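Cell division control protein 73 (Saccharomyces cerevisiae, PDB 4DM4) works in the PAF1 complex in transcription initiation, elongation and transcription-coupled histone modification, here represented by the protein's conserved C-terminal GTPase-like domain. Local coordinates at residues R1-I6 against R58-D63; I80-H85 against G106-F111. All blocks are in the same frame, centred on the assembly; numbering follows the deposited sequence.

Interaction 1 of 2, residues R1-I6 against R58-D63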
# COMPACT_ATOMS: atom_id res chain seq x y z
N ARG A 1 19.14 -9.91 -3.31
CA ARG A 1 18.79 -8.48 -3.56
C ARG A 1 17.92 -7.89 -2.44
O ARG A 1 17.29 -8.63 -1.66
CB ARG A 1 18.12 -8.30 -4.93
CG ARG A 1 16.63 -8.66 -4.95
CD ARG A 1 15.84 -7.68 -5.81
NE ARG A 1 16.21 -7.73 -7.23
CZ ARG A 1 15.49 -7.19 -8.21
NH1 ARG A 1 14.36 -6.56 -7.95
NH2 ARG A 1 15.91 -7.29 -9.47
N LYS A 2 17.88 -6.57 -2.38
CA LYS A 2 17.26 -5.83 -1.28
C LYS A 2 15.73 -5.97 -1.17
O LYS A 2 15.04 -6.28 -2.15
CB LYS A 2 17.65 -4.35 -1.38
N ASP A 3 15.22 -5.74 0.04
CA ASP A 3 13.79 -5.79 0.32
C ASP A 3 13.02 -4.68 -0.38
O ASP A 3 13.45 -3.53 -0.37
CB ASP A 3 13.56 -5.70 1.83
CG ASP A 3 14.17 -6.87 2.59
OD1 ASP A 3 14.36 -7.96 2.00
OD2 ASP A 3 14.45 -6.70 3.80
N PRO A 4 11.87 -5.03 -0.99
CA PRO A 4 11.00 -4.02 -1.59
C PRO A 4 10.27 -3.20 -0.53
O PRO A 4 10.05 -3.68 0.60
CB PRO A 4 10.00 -4.85 -2.39
CG PRO A 4 9.92 -6.13 -1.66
CD PRO A 4 11.34 -6.39 -1.20
N ILE A 5 9.91 -1.98 -0.90
CA ILE A 5 9.28 -1.02 0.01
C ILE A 5 7.83 -0.76 -0.40
O ILE A 5 7.55 -0.58 -1.58
CB ILE A 5 10.08 0.31 0.05
CG1 ILE A 5 11.50 0.06 0.56
CG2 ILE A 5 9.38 1.37 0.95
CD1 ILE A 5 12.51 1.14 0.15
N ILE A 6 6.91 -0.73 0.57
CA ILE A 6 5.55 -0.21 0.31
C ILE A 6 5.32 1.09 1.09
O ILE A 6 5.53 1.13 2.30
CB ILE A 6 4.43 -1.25 0.62
CG1 ILE A 6 4.61 -2.51 -0.22
CG2 ILE A 6 3.02 -0.66 0.37
CD1 ILE A 6 3.71 -3.67 0.19
N ARG A 58 10.33 -10.16 1.84
CA ARG A 58 10.25 -9.31 3.01
C ARG A 58 9.99 -7.89 2.56
O ARG A 58 10.79 -7.31 1.81
CB ARG A 58 11.54 -9.36 3.82
CG ARG A 58 11.98 -10.75 4.25
CD ARG A 58 13.50 -10.82 4.35
NE ARG A 58 13.99 -10.67 5.72
CZ ARG A 58 14.83 -9.72 6.14
NH1 ARG A 58 15.33 -8.80 5.31
NH2 ARG A 58 15.18 -9.71 7.42
N PHE A 59 8.87 -7.34 3.02
CA PHE A 59 8.48 -5.98 2.71
C PHE A 59 8.79 -5.04 3.86
O PHE A 59 8.58 -5.36 5.03
CB PHE A 59 6.97 -5.92 2.43
CG PHE A 59 6.57 -6.65 1.19
CD1 PHE A 59 6.59 -6.01 -0.05
CD2 PHE A 59 6.20 -8.00 1.25
CE1 PHE A 59 6.22 -6.68 -1.21
CE2 PHE A 59 5.84 -8.68 0.08
CZ PHE A 59 5.85 -8.02 -1.15
N ILE A 60 9.28 -3.86 3.49
CA ILE A 60 9.40 -2.74 4.39
C ILE A 60 8.16 -1.85 4.16
O ILE A 60 7.96 -1.32 3.07
CB ILE A 60 10.71 -1.96 4.12
CG1 ILE A 60 11.93 -2.87 4.36
CG2 ILE A 60 10.77 -0.68 4.96
CD1 ILE A 60 13.20 -2.42 3.63
N ILE A 61 7.32 -1.72 5.17
CA ILE A 61 6.13 -0.89 5.04
C ILE A 61 6.28 0.37 5.88
O ILE A 61 6.43 0.29 7.10
CB ILE A 61 4.82 -1.65 5.37
CG1 ILE A 61 4.71 -2.90 4.48
CG2 ILE A 61 3.61 -0.74 5.17
CD1 ILE A 61 3.40 -3.66 4.64
N VAL A 62 6.27 1.52 5.21
CA VAL A 62 6.51 2.81 5.86
C VAL A 62 5.42 3.83 5.50
O VAL A 62 4.89 3.81 4.39
CB VAL A 62 7.90 3.42 5.49
CG1 VAL A 62 9.00 2.80 6.32
CG2 VAL A 62 8.21 3.28 4.00
N ASP A 63 5.11 4.72 6.43
CA ASP A 63 4.14 5.78 6.17
C ASP A 63 4.81 7.15 6.01
O ASP A 63 4.16 8.17 6.12
CB ASP A 63 3.03 5.80 7.24
CG ASP A 63 3.53 6.21 8.64
OD1 ASP A 63 4.67 6.69 8.78
OD2 ASP A 63 2.74 6.08 9.60
O HOH W 1 12.87 -9.63 0.16
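Two parallel strands in the mixed sheet of the GTPase-like domain, 5-7 and 57-62, meet here, with I5 beside I60 and I6 beside I61. Three backbone bonds join them. I60 N donates to P4 O at 3.0 Å, I6 N to I60 O at 2.8 Å, and V62 N to I6 O at 3.0 Å. Just before the strand, D3 turns its carboxylate to R58. OD2 of D3 and NH1 of R58 form a salt bridge at 2.7 Å, with the carboxylate and guanidinium planes 55° apart. The R58 chain bends at chi2 and chi3, which brings NH1 back to D3. A water accepts the backbone N-H of R58 and donates to OD1 of D3, so both oxygens are engaged. On the face of I6 and I61, the F59 ring takes two apolar neighbours at one corner: its CD1 lies 3.7 Å from CG of P4 and 3.7 Å from CD1 of I6. On the other face, CG2 of I5 meets CG2 of V62 at 3.8 Å. Strand 77-82 bonds to the far edge of strand 5-7, and strand 43-48 to that of 57-62. Helix 138-155 packs on F59 through L149 and L153.

Interaction 2 of 2, residues I80-H85 against G106-F111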
# COMPACT_ATOMS: atom_id res chain seq x y z
N ILE A 80 2.47 2.00 -3.76
CA ILE A 80 2.05 3.14 -2.97
C ILE A 80 0.54 3.03 -2.71
O ILE A 80 -0.25 2.94 -3.65
CB ILE A 80 2.41 4.46 -3.67
CG1 ILE A 80 3.94 4.57 -3.78
CG2 ILE A 80 1.79 5.67 -2.91
CD1 ILE A 80 4.43 5.74 -4.53
N PHE A 81 0.16 3.02 -1.44
CA PHE A 81 -1.24 3.03 -1.03
C PHE A 81 -1.65 4.48 -0.82
O PHE A 81 -0.98 5.21 -0.10
CB PHE A 81 -1.44 2.27 0.28
CG PHE A 81 -1.29 0.77 0.16
CD1 PHE A 81 -0.62 0.19 -0.91
CD2 PHE A 81 -1.79 -0.06 1.16
CE1 PHE A 81 -0.48 -1.18 -1.01
CE2 PHE A 81 -1.64 -1.44 1.07
CZ PHE A 81 -0.98 -2.00 -0.02
N THR A 82 -2.74 4.90 -1.45
CA THR A 82 -3.15 6.29 -1.37
C THR A 82 -4.58 6.43 -0.89
O THR A 82 -5.42 5.55 -1.11
CB THR A 82 -2.93 7.06 -2.72
OG1 THR A 82 -3.27 8.44 -2.55
CG2 THR A 82 -3.77 6.46 -3.85
N THR A 83 -4.85 7.54 -0.21
CA THR A 83 -6.19 7.91 0.23
C THR A 83 -6.77 8.98 -0.66
O THR A 83 -7.95 9.34 -0.53
CB THR A 83 -6.16 8.48 1.65
OG1 THR A 83 -5.04 9.38 1.77
CG2 THR A 83 -6.03 7.36 2.65
N GLY A 84 -5.93 9.51 -1.55
CA GLY A 84 -6.36 10.56 -2.48
C GLY A 84 -6.07 11.98 -2.03
O GLY A 84 -6.70 12.91 -2.51
N HIS A 85 -5.11 12.14 -1.12
CA HIS A 85 -4.62 13.46 -0.73
C HIS A 85 -3.24 13.62 -1.34
O HIS A 85 -2.33 12.89 -0.94
CB HIS A 85 -4.49 13.58 0.80
CG HIS A 85 -5.75 13.28 1.56
ND1 HIS A 85 -6.43 14.25 2.26
CD2 HIS A 85 -6.43 12.13 1.75
CE1 HIS A 85 -7.49 13.70 2.85
NE2 HIS A 85 -7.51 12.42 2.55
N GLY A 106 0.35 2.33 -8.00
CA GLY A 106 -0.52 2.91 -6.99
C GLY A 106 -1.79 2.12 -6.72
O GLY A 106 -2.41 1.58 -7.65
N TYR A 107 -2.18 2.06 -5.45
CA TYR A 107 -3.43 1.44 -5.00
C TYR A 107 -4.30 2.43 -4.21
O TYR A 107 -3.80 3.12 -3.32
CB TYR A 107 -3.15 0.21 -4.12
CG TYR A 107 -2.49 -0.95 -4.84
CD1 TYR A 107 -1.10 -1.05 -4.90
CD2 TYR A 107 -3.25 -1.94 -5.44
CE1 TYR A 107 -0.48 -2.11 -5.56
CE2 TYR A 107 -2.64 -3.01 -6.11
CZ TYR A 107 -1.26 -3.09 -6.16
OH TYR A 107 -0.65 -4.14 -6.82
N TYR A 108 -5.58 2.50 -4.55
CA TYR A 108 -6.55 3.31 -3.83
C TYR A 108 -7.58 2.40 -3.17
O TYR A 108 -8.39 1.76 -3.84
CB TYR A 108 -7.25 4.33 -4.75
CG TYR A 108 -8.32 5.15 -4.06
CD1 TYR A 108 -9.68 4.93 -4.32
CD2 TYR A 108 -7.98 6.17 -3.16
CE1 TYR A 108 -10.67 5.69 -3.68
CE2 TYR A 108 -8.96 6.93 -2.51
CZ TYR A 108 -10.30 6.69 -2.78
OH TYR A 108 -11.27 7.44 -2.14
N PHE A 109 -7.53 2.32 -1.84
CA PHE A 109 -8.44 1.50 -1.08
C PHE A 109 -9.57 2.36 -0.56
O PHE A 109 -9.34 3.41 0.02
CB PHE A 109 -7.71 0.85 0.10
CG PHE A 109 -6.76 -0.25 -0.30
CD1 PHE A 109 -7.20 -1.56 -0.39
CD2 PHE A 109 -5.42 0.04 -0.56
CE1 PHE A 109 -6.31 -2.59 -0.75
CE2 PHE A 109 -4.53 -0.98 -0.93
CZ PHE A 109 -4.97 -2.29 -1.02
N HIS A 110 -10.81 1.90 -0.77
CA HIS A 110 -11.98 2.59 -0.24
C HIS A 110 -13.10 1.60 -0.02
O HIS A 110 -12.99 0.43 -0.41
CB HIS A 110 -12.43 3.70 -1.20
CG HIS A 110 -13.14 3.18 -2.42
ND1 HIS A 110 -12.50 2.44 -3.39
CD2 HIS A 110 -14.42 3.30 -2.82
CE1 HIS A 110 -13.36 2.13 -4.34
NE2 HIS A 110 -14.54 2.64 -4.02
N PHE A 111 -14.19 2.07 0.59
CA PHE A 111 -15.39 1.26 0.80
C PHE A 111 -16.40 1.42 -0.33
O PHE A 111 -16.64 2.53 -0.83
CB PHE A 111 -16.03 1.62 2.15
CG PHE A 111 -15.21 1.20 3.34
CD1 PHE A 111 -15.22 -0.12 3.78
CD2 PHE A 111 -14.43 2.13 4.02
CE1 PHE A 111 -14.45 -0.51 4.89
CE2 PHE A 111 -13.66 1.75 5.14
CZ PHE A 111 -13.67 0.43 5.56
O HOH W 2 -5.36 3.29 -0.05
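F81 and F109 meet within a beta-alpha-beta unit, in which helix 97-103 links the parallel strands 77-82 and 105-111. CE2 of F109 sits over the centre of the F81 ring, 3.5 Å from CE2 of F81. The two planes are inclined at 49°, so one ring presents a corner to the other's face. Y107 comes to F81 from another direction. Its CD1 is 3.9 Å from CE1 of F81, and the planes are 67° apart. F81 has CG anti to its carbonyl carbon (chi1 -71°), which turns the ring toward strand 105-111, where F109 meets its face and Y107 comes in obliquely. F145 of helix 138-155 also meets the rings of F81 and Y107, and the Y107 hydroxyl bonds to S148 there. With an alanine in place of F81, CE2 of F109 would probably lose the ring face it rests on, and a gap would open beside Y107. In the backbone, Y107 N donates to I80 O at 2.8 Å and T82 N to Y107 O at 2.8 Å. Further along, the strands part. Y108 lies on the opposite face of the sheet from Y107. Its ring turns an edge to the chain leaving strand 77-82, with CE2 3.3 Å from T83 O. That chain makes an ST turn: G84 N donates to OG1 of T82 at 3.0 Å.

Interactions 1 and 2 belong to one sheet, and their centres lie about 18 Å apart on opposite sides of the chain's centre. Strands 5-7 and 77-82 are neighbours in it, so the order 57-62, 5-7, 77-82, 105-111 runs through both contacts. They touch directly where CG2 of I6 packs 3.8 Å from CE1 of F81. Backbone bonds join I5 to V78 and F81 to L7. Helix 138-155 reaches both contacts, so one helix lies against the same sheet face at each. Along the chain, interaction 1 closes before interaction 2 opens. Both contacts lie in the core of the GTPase-like fold.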